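Local coordinates for protein HI_1472 (Haemophilus influenzae, PDB 3PSH) that binds molybdate and tungstate in the periplasm, but not sulfate or phosphate, and serves the MolBCA ABC transporter in low-affinity molybdate import, at residues Glu228-Trp233 with Ala258-Leu263; Pro127-Thr130 with Ala135-Asp138; Val88-Thr91 with Glu97-Lys100; Val33-Thr38 with Asp158-Ala163. All blocks are in the same frame, centred on the assembly; numbering follows the deposited sequence.

Contact 1: residues Glu228-Trp233 with Ala258-Leu263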
loop_
_atom_site.group_PDB
_atom_site.type_symbol
_atom_site.label_atom_id
_atom_site.label_comp_id
_atom_site.label_asym_id
_atom_site.label_seq_id
_atom_site.Cartn_x
_atom_site.Cartn_y
_atom_site.Cartn_z
ATOM N N GLU A 228 3.939 3.909 -26.402
ATOM C CA GLU A 228 2.769 4.073 -27.284
ATOM C C GLU A 228 1.384 4.014 -26.511
ATOM O O GLU A 228 0.444 4.819 -26.752
ATOM C CB GLU A 228 2.850 3.123 -28.515
ATOM C CG GLU A 228 1.753 3.346 -29.546
ATOM C CD GLU A 228 1.793 4.697 -30.229
ATOM O OE1 GLU A 228 2.831 5.420 -30.207
ATOM O OE2 GLU A 228 0.722 5.068 -30.743
ATOM N N ASN A 229 1.247 3.055 -25.577
ATOM C CA ASN A 229 0.063 2.962 -24.693
ATOM C C ASN A 229 -0.206 4.283 -23.963
ATOM O O ASN A 229 -1.327 4.752 -23.966
ATOM C CB ASN A 229 0.235 1.832 -23.640
ATOM C CG ASN A 229 0.375 0.436 -24.257
ATOM O OD1 ASN A 229 -0.302 0.077 -25.238
ATOM N ND2 ASN A 229 1.306 -0.357 -23.690
ATOM N N VAL A 230 0.825 4.863 -23.354
ATOM C CA VAL A 230 0.657 6.084 -22.562
ATOM C C VAL A 230 0.319 7.316 -23.465
ATOM O O VAL A 230 -0.520 8.180 -23.105
ATOM C CB VAL A 230 1.942 6.434 -21.792
ATOM C CG1 VAL A 230 1.660 7.621 -20.802
ATOM C CG2 VAL A 230 2.535 5.195 -21.094
ATOM N N LEU A 231 0.916 7.339 -24.658
ATOM C CA LEU A 231 0.586 8.443 -25.613
ATOM C C LEU A 231 -0.862 8.333 -26.078
ATOM O O LEU A 231 -1.563 9.350 -26.170
ATOM C CB LEU A 231 1.488 8.321 -26.813
ATOM C CG LEU A 231 2.999 8.551 -26.654
ATOM C CD1 LEU A 231 3.778 8.252 -27.995
ATOM C CD2 LEU A 231 3.301 9.959 -26.150
ATOM N N GLU A 232 -1.296 7.106 -26.342
ATOM C CA GLU A 232 -2.721 6.786 -26.676
ATOM C C GLU A 232 -3.710 7.187 -25.549
ATOM O O GLU A 232 -4.765 7.787 -25.781
ATOM C CB GLU A 232 -2.888 5.327 -27.149
ATOM C CG GLU A 232 -2.339 5.172 -28.605
ATOM C CD GLU A 232 -2.207 3.713 -29.126
ATOM O OE1 GLU A 232 -3.021 2.841 -28.769
ATOM O OE2 GLU A 232 -1.284 3.429 -29.949
ATOM N N TRP A 233 -3.333 6.895 -24.301
ATOM C CA TRP A 233 -4.154 7.204 -23.150
ATOM C C TRP A 233 -4.163 8.704 -22.918
ATOM O O TRP A 233 -5.183 9.255 -22.549
ATOM C CB TRP A 233 -3.661 6.478 -21.829
ATOM C CG TRP A 233 -3.929 5.005 -21.856
ATOM C CD1 TRP A 233 -5.009 4.357 -22.427
ATOM C CD2 TRP A 233 -3.110 3.994 -21.256
ATOM N NE1 TRP A 233 -4.893 3.001 -22.218
ATOM C CE2 TRP A 233 -3.720 2.748 -21.558
ATOM C CE3 TRP A 233 -1.877 4.012 -20.571
ATOM C CZ2 TRP A 233 -3.140 1.503 -21.156
ATOM C CZ3 TRP A 233 -1.311 2.745 -20.154
ATOM C CH2 TRP A 233 -1.945 1.540 -20.488
ATOM N N ALA A 258 6.880 14.341 -24.136
ATOM C CA ALA A 258 6.580 15.798 -24.196
ATOM C C ALA A 258 5.183 16.269 -24.677
ATOM O O ALA A 258 4.704 17.367 -24.269
ATOM C CB ALA A 258 7.688 16.547 -24.985
ATOM N N ASN A 259 4.555 15.460 -25.532
ATOM C CA ASN A 259 3.264 15.785 -26.126
ATOM C C ASN A 259 2.085 15.225 -25.329
ATOM O O ASN A 259 0.948 15.592 -25.559
ATOM C CB ASN A 259 3.126 15.278 -27.559
ATOM C CG ASN A 259 3.935 16.096 -28.541
ATOM O OD1 ASN A 259 4.273 15.578 -29.582
ATOM N ND2 ASN A 259 4.242 17.368 -28.228
ATOM N N ILE A 260 2.343 14.321 -24.395
ATOM C CA ILE A 260 1.277 14.031 -23.454
ATOM C C ILE A 260 0.684 15.268 -22.735
ATOM O O ILE A 260 1.354 16.169 -22.217
ATOM C CB ILE A 260 1.784 12.977 -22.426
ATOM C CG1 ILE A 260 2.140 11.684 -23.145
ATOM C CG2 ILE A 260 0.767 12.804 -21.375
ATOM C CD1 ILE A 260 2.989 10.872 -22.145
ATOM N N GLN A 261 -0.643 15.257 -22.672
ATOM C CA GLN A 261 -1.405 16.335 -22.050
ATOM C C GLN A 261 -0.853 16.707 -20.671
ATOM O O GLN A 261 -0.547 17.856 -20.422
ATOM C CB GLN A 261 -2.903 16.018 -22.023
ATOM C CG GLN A 261 -3.883 17.140 -21.496
ATOM C CD GLN A 261 -5.314 16.552 -21.139
ATOM O OE1 GLN A 261 -5.642 15.312 -21.391
ATOM N NE2 GLN A 261 -6.160 17.421 -20.483
ATOM N N ALA A 262 -0.627 15.753 -19.755
ATOM C CA ALA A 262 -0.022 16.169 -18.481
ATOM C C ALA A 262 1.355 16.888 -18.597
ATOM O O ALA A 262 1.682 17.700 -17.748
ATOM C CB ALA A 262 0.118 14.897 -17.494
ATOM N N LEU A 263 2.201 16.455 -19.516
ATOM C CA LEU A 263 3.507 17.139 -19.697
ATOM C C LEU A 263 3.284 18.643 -20.073
ATOM O O LEU A 263 3.875 19.576 -19.415
ATOM C CB LEU A 263 4.375 16.390 -20.695
ATOM C CG LEU A 263 5.300 15.309 -20.054
ATOM C CD1 LEU A 263 6.210 15.880 -18.936
ATOM C CD2 LEU A 263 4.493 14.139 -19.483
#
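Val-230 meets Ile-260 through methyl groups. Its CG1 lies 3.8 Å from Ile-260 CD1. CG1 stands anti to the backbone N (chi1 -172°), which turns this branch to the Ile-260 side. Val-230 also touches Tyr-187 on strand 184-188, so it links the sheet to this packing. Next along the helix, Leu-231 uses CD2. This methyl sits 3.7 Å from Ile-260 CG1 and a little further from CD1. The two side chains run at about a right angle, so the leucine tip lies across the isoleucine chain. Ile-260 is therefore touched near its end by one residue and along its stem by the next. Further on, Trp-233 packs on Tyr-187, Val-214, Thr-218 and Ile-219. The contact is wholly apolar; no hydrogen bond crosses it. Ile-260 is the N-cap residue of helix 261-264, and its carbonyl O receives a weak bond from Leu-263 N. Beside it, Gln-261 N is bonded to Asn-234 OD1, just past the end of helix 227-233. The packing joins two helices that precede neighbouring parallel strands, 237-240 and 268-270. It belongs to the alpha/beta lobe built on the second four-stranded sheet, away from the molybdate site.

Contact 2: residues Pro127-Thr130 with Ala135-Asp138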
loop_
_atom_site.group_PDB
_atom_site.type_symbol
_atom_site.label_atom_id
_atom_site.label_comp_id
_atom_site.label_asym_id
_atom_site.label_seq_id
_atom_site.Cartn_x
_atom_site.Cartn_y
_atom_site.Cartn_z
ATOM N N PRO A 127 -5.186 -9.893 -9.144
ATOM C CA PRO A 127 -6.540 -10.558 -9.098
ATOM C C PRO A 127 -7.510 -9.924 -10.079
ATOM O O PRO A 127 -7.234 -8.814 -10.594
ATOM C CB PRO A 127 -7.031 -10.324 -7.704
ATOM C CG PRO A 127 -6.305 -9.009 -7.275
ATOM C CD PRO A 127 -4.955 -8.966 -8.005
ATOM N N THR A 128 -8.566 -10.654 -10.383
ATOM C CA THR A 128 -9.784 -10.172 -11.069
ATOM C C THR A 128 -10.878 -10.166 -9.960
ATOM O O THR A 128 -11.220 -11.207 -9.348
ATOM C CB THR A 128 -10.197 -11.185 -12.192
ATOM O OG1 THR A 128 -9.135 -11.273 -13.122
ATOM C CG2 THR A 128 -11.485 -10.779 -12.848
ATOM N N LEU A 129 -11.440 -8.984 -9.734
ATOM C CA LEU A 129 -12.320 -8.739 -8.623
ATOM C C LEU A 129 -13.606 -8.106 -9.119
ATOM O O LEU A 129 -13.588 -7.125 -9.866
ATOM C CB LEU A 129 -11.688 -7.799 -7.609
ATOM C CG LEU A 129 -10.371 -8.273 -7.042
ATOM C CD1 LEU A 129 -9.757 -7.040 -6.339
ATOM C CD2 LEU A 129 -10.518 -9.455 -6.070
ATOM N N THR A 130 -14.721 -8.693 -8.721
ATOM C CA THR A 130 -15.985 -8.195 -9.190
ATOM C C THR A 130 -16.453 -6.954 -8.390
ATOM O O THR A 130 -17.327 -6.206 -8.878
ATOM C CB THR A 130 -17.117 -9.268 -9.169
ATOM O OG1 THR A 130 -17.320 -9.680 -7.836
ATOM C CG2 THR A 130 -16.793 -10.464 -10.083
ATOM N N ALA A 135 -13.744 -5.264 -1.652
ATOM C CA ALA A 135 -12.731 -6.244 -1.357
ATOM C C ALA A 135 -11.599 -5.531 -0.659
ATOM O O ALA A 135 -11.044 -6.074 0.308
ATOM C CB ALA A 135 -12.242 -6.907 -2.670
ATOM N N TYR A 136 -11.154 -4.399 -1.209
ATOM C CA TYR A 136 -10.068 -3.649 -0.523
ATOM C C TYR A 136 -10.466 -2.933 0.770
ATOM O O TYR A 136 -9.690 -2.808 1.780
ATOM C CB TYR A 136 -9.289 -2.686 -1.493
ATOM C CG TYR A 136 -8.438 -3.496 -2.516
ATOM C CD1 TYR A 136 -7.362 -4.298 -2.016
ATOM C CD2 TYR A 136 -8.633 -3.426 -3.929
ATOM C CE1 TYR A 136 -6.543 -5.017 -2.940
ATOM C CE2 TYR A 136 -7.795 -4.141 -4.821
ATOM C CZ TYR A 136 -6.753 -4.909 -4.285
ATOM O OH TYR A 136 -5.977 -5.653 -5.111
ATOM N N ASN A 137 -11.696 -2.381 0.801
ATOM C CA ASN A 137 -12.170 -1.816 2.045
ATOM C C ASN A 137 -12.222 -2.863 3.200
ATOM O O ASN A 137 -11.682 -2.690 4.290
ATOM C CB ASN A 137 -13.553 -1.241 1.854
ATOM C CG ASN A 137 -13.511 0.055 0.998
ATOM O OD1 ASN A 137 -12.434 0.637 0.860
ATOM N ND2 ASN A 137 -14.666 0.490 0.463
ATOM N N ASP A 138 -12.935 -3.943 2.904
ATOM C CA ASP A 138 -13.095 -4.976 3.923
ATOM C C ASP A 138 -11.757 -5.682 4.202
ATOM O O ASP A 138 -11.484 -6.079 5.303
ATOM C CB ASP A 138 -14.072 -6.011 3.409
ATOM C CG ASP A 138 -15.553 -5.518 3.409
ATOM O OD1 ASP A 138 -15.785 -4.408 3.960
ATOM O OD2 ASP A 138 -16.404 -6.278 2.857
#
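Leu-129 lays its CD1 methyl against the ring of Tyr-136. The closest pair is Leu-129 CD1 and Tyr-136 CE2, at 3.8 Å. The methyl comes in obliquely, and the two side chains run at about a right angle. The same methyl also reaches Ala-135, with Leu-129 CD1 at 4.4 Å from Ala-135 CB. One branch of the leucine thus touches two successive residues of the helix. In Leu-129, CG lies beside the backbone N (chi1 -58°) and CD1 extends from it toward the helix. Pro-127 adds a lighter touch at the far end of the tyrosine. Its ring atom CG is 4.0 Å from Tyr-136 OH, and the two side chains again cross at about a right angle. That hydroxyl has a stronger partner, because it is hydrogen-bonded to Gly-199 O. The bond satisfies the buried polar end of the ring and helps fix where it points. Arg-115 and Pro-281 also pack on Tyr-136, while Pro-127 leans on Arg-115. The ring lies close to the ligand cleft: its side chain is about 8 Å from the bound molybdate and about 6 Å from the side chain of the molybdate-binding Tyr-280. The contact thus folds the loop that follows strand 109-112 back over the first turns of helix 132-151. From there Tyr-136 reaches to Gly-199, which lies between strand 194-196 and helix 201-208.

Contact 3: residues Val88-Thr91 with Glu97-Lys100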
loop_
_atom_site.group_PDB
_atom_site.type_symbol
_atom_site.label_atom_id
_atom_site.label_comp_id
_atom_site.label_asym_id
_atom_site.label_seq_id
_atom_site.Cartn_x
_atom_site.Cartn_y
_atom_site.Cartn_z
ATOM N N VAL A 88 6.073 -15.829 10.865
ATOM C CA VAL A 88 6.498 -15.120 9.621
ATOM C C VAL A 88 5.216 -14.669 8.969
ATOM O O VAL A 88 4.319 -15.516 8.693
ATOM C CB VAL A 88 7.250 -16.048 8.670
ATOM C CG1 VAL A 88 7.745 -15.348 7.385
ATOM C CG2 VAL A 88 8.561 -16.574 9.446
ATOM N N PHE A 89 5.171 -13.374 8.690
ATOM C CA PHE A 89 4.124 -12.826 7.819
ATOM C C PHE A 89 4.664 -12.836 6.425
ATOM O O PHE A 89 5.776 -12.438 6.226
ATOM C CB PHE A 89 3.832 -11.358 8.157
ATOM C CG PHE A 89 3.101 -11.186 9.464
ATOM C CD1 PHE A 89 1.670 -11.067 9.486
ATOM C CD2 PHE A 89 3.826 -11.100 10.648
ATOM C CE1 PHE A 89 0.994 -10.902 10.769
ATOM C CE2 PHE A 89 3.151 -10.903 11.890
ATOM C CZ PHE A 89 1.746 -10.759 11.894
ATOM N N VAL A 90 3.844 -13.358 5.512
ATOM C CA VAL A 90 4.235 -13.345 4.084
ATOM C C VAL A 90 3.153 -12.601 3.308
ATOM O O VAL A 90 1.989 -12.535 3.761
ATOM C CB VAL A 90 4.449 -14.798 3.509
ATOM C CG1 VAL A 90 5.599 -15.467 4.353
ATOM C CG2 VAL A 90 3.143 -15.660 3.435
ATOM N N THR A 91 3.481 -12.169 2.075
ATOM C CA THR A 91 2.442 -11.610 1.161
ATOM C C THR A 91 1.563 -12.761 0.605
ATOM O O THR A 91 2.000 -13.904 0.403
ATOM C CB THR A 91 3.140 -10.808 0.077
ATOM O OG1 THR A 91 2.207 -9.916 -0.575
ATOM C CG2 THR A 91 3.919 -11.671 -0.895
ATOM N N GLU A 97 6.028 -22.712 -2.753
ATOM C CA GLU A 97 7.307 -23.372 -2.374
ATOM C C GLU A 97 7.953 -22.676 -1.163
ATOM O O GLU A 97 8.581 -23.290 -0.324
ATOM C CB GLU A 97 8.251 -23.369 -3.610
ATOM C CG GLU A 97 9.685 -23.802 -3.315
ATOM C CD GLU A 97 10.616 -23.718 -4.568
ATOM O OE1 GLU A 97 10.124 -23.257 -5.638
ATOM O OE2 GLU A 97 11.809 -24.070 -4.483
ATOM N N MET A 98 7.787 -21.386 -1.087
ATOM C CA MET A 98 8.354 -20.548 -0.044
ATOM C C MET A 98 7.576 -20.788 1.245
ATOM O O MET A 98 8.199 -20.910 2.322
ATOM C CB MET A 98 8.227 -19.058 -0.462
ATOM C CG MET A 98 8.571 -18.127 0.676
ATOM S SD MET A 98 8.242 -16.386 0.173
ATOM C CE MET A 98 8.545 -15.487 1.714
ATOM N N ILE A 99 6.235 -20.757 1.179
ATOM C CA ILE A 99 5.419 -21.050 2.389
ATOM C C ILE A 99 5.798 -22.468 2.913
ATOM O O ILE A 99 5.972 -22.654 4.129
ATOM C CB ILE A 99 3.921 -20.985 2.051
ATOM C CG1 ILE A 99 3.659 -19.489 1.826
ATOM C CG2 ILE A 99 3.078 -21.581 3.191
ATOM C CD1 ILE A 99 2.216 -19.132 1.223
ATOM N N LYS A 100 5.911 -23.432 1.999
ATOM C CA LYS A 100 6.262 -24.821 2.359
ATOM C C LYS A 100 7.647 -24.863 3.020
ATOM O O LYS A 100 7.778 -25.575 4.005
ATOM C CB LYS A 100 6.203 -25.774 1.154
ATOM C CG LYS A 100 6.470 -27.281 1.536
ATOM C CD LYS A 100 6.161 -28.129 0.312
ATOM C CE LYS A 100 6.487 -29.639 0.486
ATOM N NZ LYS A 100 7.925 -29.868 0.896
#
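Val-90 packs its two methyl groups on Met-98 and Ile-99 inside a beta-alpha-beta unit. The unit is made of strand 87-91, helix 96-103 and strand 109-112. The two strands are parallel neighbours in the first four-stranded sheet, and the helix covers one face of it. Val-90 CG1 meets the terminal methyl of Met-98, with CG1 to CE at 4.0 Å. The methionine is fully stretched, with CG anti to the backbone N (chi1 170°) and the later torsions also near 180°. This is how CE, rather than the sulfur, comes to lie on the valine. The two side chains run past each other in opposite directions. The second branch of Val-90 points to the neighbouring helix residue. A single strand residue thus receives two consecutive side chains of the helix. No hydrogen bond is made between the two segments. Around this core, Val-109 and Ala-111 of the next strand touch Val-90. Leu-24 of strand 21-24 and the loop residue Val-75 touch Met-98, while Arg-10 packs on Ile-99. The strand itself is held by backbone bonds on both edges. Val-88 and Val-90 pair with Val-110, whereas Phe-89 pairs with Val-22 and Leu-24. At the end of the strand, Thr-91 OG1 is bonded to Gln-25 OE1, and the threonine side chain rests on the molybdate-binding Tyr-280. The second methyl contact is Val-90 CG2 to Ile-99 CG1, at 4.2 Å.

Contact 4: residues Val33-Thr38 with Asp158-Ala163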
loop_
_atom_site.group_PDB
_atom_site.type_symbol
_atom_site.label_atom_id
_atom_site.label_comp_id
_atom_site.label_asym_id
_atom_site.label_seq_id
_atom_site.Cartn_x
_atom_site.Cartn_y
_atom_site.Cartn_z
ATOM N N VAL A 33 4.271 -0.941 12.099
ATOM C CA VAL A 33 4.898 0.248 12.630
ATOM C C VAL A 33 3.779 1.122 13.218
ATOM O O VAL A 33 3.922 1.775 14.286
ATOM C CB VAL A 33 5.719 0.992 11.496
ATOM C CG1 VAL A 33 6.064 2.446 11.932
ATOM C CG2 VAL A 33 6.955 0.177 11.122
ATOM N N GLN A 34 2.662 1.179 12.514
ATOM C CA GLN A 34 1.581 2.080 12.973
ATOM C C GLN A 34 0.787 1.519 14.153
ATOM O O GLN A 34 -0.114 2.150 14.709
ATOM C CB GLN A 34 0.620 2.498 11.841
ATOM C CG GLN A 34 1.411 3.286 10.746
ATOM C CD GLN A 34 0.477 3.611 9.569
ATOM O OE1 GLN A 34 -0.510 4.364 9.748
ATOM N NE2 GLN A 34 0.736 2.985 8.398
ATOM N N LEU A 35 0.953 0.222 14.392
ATOM C CA LEU A 35 0.411 -0.447 15.593
ATOM C C LEU A 35 1.431 -0.368 16.756
ATOM O O LEU A 35 1.099 -0.869 17.878
ATOM C CB LEU A 35 0.142 -1.922 15.247
ATOM C CG LEU A 35 -0.999 -2.185 14.306
ATOM C CD1 LEU A 35 -1.051 -3.699 14.138
ATOM C CD2 LEU A 35 -2.402 -1.606 14.805
ATOM N N ASP A 36 2.583 0.293 16.548
ATOM C CA ASP A 36 3.690 0.454 17.581
ATOM C C ASP A 36 4.085 -0.976 17.990
ATOM O O ASP A 36 4.288 -1.229 19.200
ATOM C CB ASP A 36 3.237 1.161 18.898
ATOM C CG ASP A 36 4.412 1.849 19.655
ATOM O OD1 ASP A 36 5.566 1.863 19.167
ATOM O OD2 ASP A 36 4.136 2.343 20.797
ATOM N N ALA A 37 4.303 -1.856 16.991
ATOM C CA ALA A 37 4.616 -3.303 17.233
ATOM C C ALA A 37 6.061 -3.675 16.913
ATOM O O ALA A 37 6.447 -4.851 17.032
ATOM C CB ALA A 37 3.629 -4.268 16.410
ATOM N N THR A 38 6.926 -2.707 16.596
ATOM C CA THR A 38 8.271 -3.126 16.066
ATOM C C THR A 38 9.224 -3.797 17.062
ATOM O O THR A 38 10.133 -4.454 16.677
ATOM C CB THR A 38 9.024 -1.981 15.397
ATOM O OG1 THR A 38 9.240 -1.017 16.390
ATOM C CG2 THR A 38 8.142 -1.358 14.272
ATOM N N ASP A 158 -7.961 -1.074 16.163
ATOM C CA ASP A 158 -9.303 -0.558 15.974
ATOM C C ASP A 158 -9.257 0.938 15.686
ATOM O O ASP A 158 -10.036 1.379 14.868
ATOM C CB ASP A 158 -10.197 -0.868 17.158
ATOM C CG ASP A 158 -10.499 -2.362 17.273
ATOM O OD1 ASP A 158 -10.431 -3.074 16.283
ATOM O OD2 ASP A 158 -10.866 -2.822 18.405
ATOM N N GLU A 159 -8.347 1.680 16.344
ATOM C CA GLU A 159 -8.220 3.101 16.126
ATOM C C GLU A 159 -7.668 3.387 14.714
ATOM O O GLU A 159 -8.009 4.425 14.052
ATOM C CB GLU A 159 -7.210 3.657 17.158
ATOM C CG GLU A 159 -7.820 3.557 18.562
ATOM C CD GLU A 159 -6.844 3.722 19.704
ATOM O OE1 GLU A 159 -5.583 3.674 19.474
ATOM O OE2 GLU A 159 -7.387 3.802 20.851
ATOM N N LEU A 160 -6.779 2.496 14.278
ATOM C CA LEU A 160 -6.141 2.621 12.940
ATOM C C LEU A 160 -7.169 2.373 11.826
ATOM O O LEU A 160 -7.267 3.179 10.816
ATOM C CB LEU A 160 -4.991 1.576 12.828
ATOM C CG LEU A 160 -4.203 1.818 11.496
ATOM C CD1 LEU A 160 -3.511 3.150 11.326
ATOM C CD2 LEU A 160 -3.065 0.756 11.532
ATOM N N VAL A 161 -8.048 1.375 12.018
ATOM C CA VAL A 161 -9.130 1.135 11.075
ATOM C C VAL A 161 -10.077 2.356 11.022
ATOM O O VAL A 161 -10.448 2.819 9.932
ATOM C CB VAL A 161 -9.928 -0.142 11.453
ATOM C CG1 VAL A 161 -11.258 -0.247 10.615
ATOM C CG2 VAL A 161 -8.998 -1.433 11.234
ATOM N N LYS A 162 -10.463 2.839 12.179
ATOM C CA LYS A 162 -11.400 4.000 12.250
ATOM C C LYS A 162 -10.721 5.238 11.563
ATOM O O LYS A 162 -11.381 5.904 10.720
ATOM C CB LYS A 162 -11.877 4.295 13.742
ATOM C CG LYS A 162 -13.007 5.373 13.738
ATOM C CD LYS A 162 -13.290 6.145 15.047
ATOM C CE LYS A 162 -14.022 7.499 14.691
ATOM N NZ LYS A 162 -13.277 8.434 13.687
ATOM N N ALA A 163 -9.427 5.500 11.863
ATOM C CA ALA A 163 -8.715 6.594 11.187
ATOM C C ALA A 163 -8.672 6.382 9.665
ATOM O O ALA A 163 -8.871 7.372 8.878
ATOM C CB ALA A 163 -7.353 6.810 11.722
#
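A Schellman motif ends helix 26-34, and the side chains beside it pack on helix 154-165. Asp-36 is the first residue to leave helical geometry and has a positive phi of 57°. Its backbone N bonds back to Val-33 O at 3.0 Å. Within this last turn, Gln-34 and Leu-35 both meet Leu-160. That leucine is the whole of the other side of the contact. Its CG stands anti to the backbone N (chi1 -173°), and its two methyls fork between the partners. CD1 goes to the amide end of Gln-34, and the two side chains run at about a right angle. CD2 is shared, lying 4.1 Å from Gln-34 CB. Leu-35 comes at it from its own CD2, again roughly square to the Leu-160 chain. The amide of Gln-34 is buried, but it is well supplied with polar partners. Its OE1 is hydrogen-bonded to Tyr-314 OH, and its NE2 to Glu-284 OE1, with a weak bond from NE2 to Asn-30 OD1. These bonds probably fix the turn of the amide and so hold its oxygen beside the leucine methyl. Other helices pack around it. Tyr-314 and Phe-318 of helix 307-319, with Pro-283, touch Leu-160, while Ile-147 and Ala-148 of helix 132-151 touch Leu-35. The apolar link across is Leu-35 CD2 to Leu-160 CD2, also 4.1 Å, and the shortest approach is Gln-34 OE1 to Leu-160 CD1, at 3.6 Å.

Contacts 1 and 3 lie in the two lobes, each built on its own four-stranded parallel sheet, and their centres are 40 Å apart. Molybdate is bound between these lobes. Contact 2 lies closest to it: the side chain of Tyr-136 is about 8 Å from the ion, against about 12 Å for Gln-34 in contact 4 and about 14 Å for Val-90 in contact 3. Contact 1 is away from the site. Contacts 2 and 4 use successive helices, 132-151 and 154-165, and their nearest atoms are about 7 Å apart. Contacts 3 and 4 come within about 8 Å. Both contacts 2 and 3 fall in the chain between the two segments of contact 4.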